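Side-chain contact in guanine nucleotide exchange protein (Legionella pneumophila, PDB 1XSZ), which probably acts as a guanine nucleotide exchange factor for ADP-ribosylation factors, with a cap over its active site: residues S117-Y120 and F121-P125. Numbering follows the deposited sequence.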
ATOM      1  N   SER A 117       7.612   9.444   9.846  0.50 14.02           N
ATOM      2  CA  SER A 117       7.614  10.873  10.141  0.50 15.40           C
ATOM      3  C   SER A 117       7.251  11.157  11.594  0.50 16.51           C
ATOM      4  O   SER A 117       7.855  12.019  12.234  0.50 16.16           O
ATOM      5  CB  SER A 117       6.652  11.613   9.204  0.50 17.08           C
ATOM      6  OG  SER A 117       5.312  11.206   9.405  0.50 20.06           O
ATOM      7  N   GLY A 118       6.269  10.432  12.117  1.00 16.08           N
ATOM      8  CA  GLY A 118       5.871  10.633  13.498  1.00 17.97           C
ATOM      9  C   GLY A 118       6.943  10.188  14.475  1.00 18.30           C
ATOM     10  O   GLY A 118       7.211  10.874  15.468  1.00 20.81           O
ATOM     11  N   ALA A 119       7.559   9.042  14.206  1.00 19.57           N
ATOM     12  CA  ALA A 119       8.602   8.510  15.076  1.00 19.09           C
ATOM     13  C   ALA A 119       9.874   9.344  15.007  1.00 21.21           C
ATOM     14  O   ALA A 119      10.552   9.535  16.020  1.00 22.57           O
ATOM     15  CB  ALA A 119       8.908   7.065  14.709  1.00 19.50           C
ATOM     16  N   TYR A 120      10.203   9.833  13.813  1.00 22.16           N
ATOM     17  CA  TYR A 120      11.392  10.654  13.642  1.00 23.36           C
ATOM     18  C   TYR A 120      11.262  11.883  14.520  1.00 24.34           C
ATOM     19  O   TYR A 120      12.186  12.238  15.251  1.00 23.38           O
ATOM     20  CB  TYR A 120      11.555  11.111  12.190  1.00 24.90           C
ATOM     21  CG  TYR A 120      12.739  12.038  12.015  1.00 25.69           C
ATOM     22  CD1 TYR A 120      14.039  11.542  12.044  1.00 24.97           C
ATOM     23  CD2 TYR A 120      12.564  13.418  11.904  1.00 24.24           C
ATOM     24  CE1 TYR A 120      15.140  12.394  11.976  1.00 23.75           C
ATOM     25  CE2 TYR A 120      13.661  14.284  11.836  1.00 25.08           C
ATOM     26  CZ  TYR A 120      14.944  13.760  11.874  1.00 23.85           C
ATOM     27  OH  TYR A 120      16.035  14.598  11.827  1.00 25.52           O
ATOM     28  N   PHE A 121      10.107  12.536  14.428  1.00 24.39           N
ATOM     29  CA  PHE A 121       9.835  13.733  15.208  1.00 26.29           C
ATOM     30  C   PHE A 121       9.901  13.443  16.704  1.00 27.12           C
ATOM     31  O   PHE A 121      10.507  14.198  17.464  1.00 27.15           O
ATOM     32  CB  PHE A 121       8.455  14.291  14.847  1.00 26.75           C
ATOM     33  CG  PHE A 121       8.030  15.457  15.694  1.00 28.95           C
ATOM     34  CD1 PHE A 121       8.785  16.625  15.723  1.00 30.44           C
ATOM     35  CD2 PHE A 121       6.877  15.386  16.466  1.00 29.77           C
ATOM     36  CE1 PHE A 121       8.396  17.708  16.510  1.00 31.98           C
ATOM     37  CE2 PHE A 121       6.478  16.464  17.258  1.00 31.24           C
ATOM     38  CZ  PHE A 121       7.239  17.626  17.279  1.00 31.40           C
ATOM     39  N   GLN A 122       9.280  12.345  17.123  1.00 26.52           N
ATOM     40  CA  GLN A 122       9.269  11.965  18.532  1.00 28.34           C
ATOM     41  C   GLN A 122      10.690  11.773  19.062  1.00 29.07           C
ATOM     42  O   GLN A 122      10.996  12.161  20.193  1.00 29.46           O
ATOM     43  CB  GLN A 122       8.459  10.677  18.715  1.00 28.91           C
ATOM     44  CG  GLN A 122       8.167  10.297  20.166  1.00 33.00           C
ATOM     45  CD  GLN A 122       9.405   9.862  20.927  1.00 34.24           C
ATOM     46  OE1 GLN A 122      10.102   8.932  20.522  1.00 36.26           O
ATOM     47  NE2 GLN A 122       9.682  10.535  22.039  1.00 36.04           N
ATOM     48  N   GLN A 123      11.557  11.186  18.242  1.00 28.49           N
ATOM     49  CA  GLN A 123      12.941  10.937  18.635  1.00 29.36           C
ATOM     50  C   GLN A 123      13.900  12.085  18.303  1.00 30.05           C
ATOM     51  O   GLN A 123      15.034  12.106  18.786  1.00 31.29           O
ATOM     52  CB  GLN A 123      13.439   9.633  17.991  1.00 28.98           C
ATOM     53  CG  GLN A 123      12.812   8.370  18.586  1.00 28.75           C
ATOM     54  CD  GLN A 123      13.261   7.085  17.898  1.00 28.18           C
ATOM     55  OE1 GLN A 123      14.456   6.841  17.717  1.00 26.72           O
ATOM     56  NE2 GLN A 123      12.298   6.249  17.525  1.00 28.19           N
ATOM     57  N   ASN A 124      13.446  13.038  17.493  1.00 31.35           N
ATOM     58  CA  ASN A 124      14.274  14.183  17.102  1.00 32.39           C
ATOM     59  C   ASN A 124      13.465  15.482  17.047  1.00 33.45           C
ATOM     60  O   ASN A 124      13.375  16.124  16.001  1.00 32.64           O
ATOM     61  CB  ASN A 124      14.911  13.924  15.731  1.00 33.42           C
ATOM     62  CG  ASN A 124      15.894  12.770  15.753  1.00 34.15           C
ATOM     63  OD1 ASN A 124      16.972  12.867  16.341  1.00 35.68           O
ATOM     64  ND2 ASN A 124      15.523  11.665  15.116  1.00 34.02           N
ATOM     65  N   PRO A 125      12.882  15.895  18.185  1.00 34.66           N
ATOM     66  CA  PRO A 125      12.070  17.114  18.297  1.00 35.97           C
ATOM     67  C   PRO A 125      12.766  18.412  17.880  1.00 37.83           C
ATOM     68  O   PRO A 125      12.105  19.409  17.586  1.00 38.06           O
ATOM     69  CB  PRO A 125      11.684  17.138  19.776  1.00 36.14           C
ATOM     70  CG  PRO A 125      11.698  15.691  20.162  1.00 36.80           C
ATOM     71  CD  PRO A 125      12.945  15.194  19.479  1.00 35.27           C
TER
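Asn124 folds back on Tyr120, using both of its nitrogen donors on the one carbonyl oxygen. Its backbone N lies 2.7 Å from Tyr120 O, but the N-H points well off the acceptor (120°) and the bond is weak; Asn124 N also makes a weak bond to Phe121 O. The side-chain amide adds a second weak bond, ND2 standing 3.4 Å from Tyr120 O. Because CG of Asn124 sits beside its own backbone N (chi1 -65°), the amide is carried back above the CE1 side of the ring, ND2 3.2 Å from Tyr120 CE1, while CB lies over one ring face, offset toward the rim, in a CH-pi contact 4.1 Å from the ring centroid. Amide and ring planes are inclined by 36°, short of a parallel stack. This is the C-terminal end of helix 106-123 in the Sec7 domain, an all-helical fold, and Asn124 is the first residue to leave helical geometry. Up to Gln123 the regular i to i+4 pattern holds, with Phe121 N bonded to Ser117 O, Gln122 N to Gly118 O at 3.0 Å, and Gln123 N to Ala119 O at 2.9 Å. The side-chain amide of Gln123 is satisfied elsewhere, OE1 accepting from Phe84 N and NE2 donating to Met82 O, which ties the helix end to the connection between helices 69-80 and 89-98. The Tyr120 ring meets Phe89 edge-to-face.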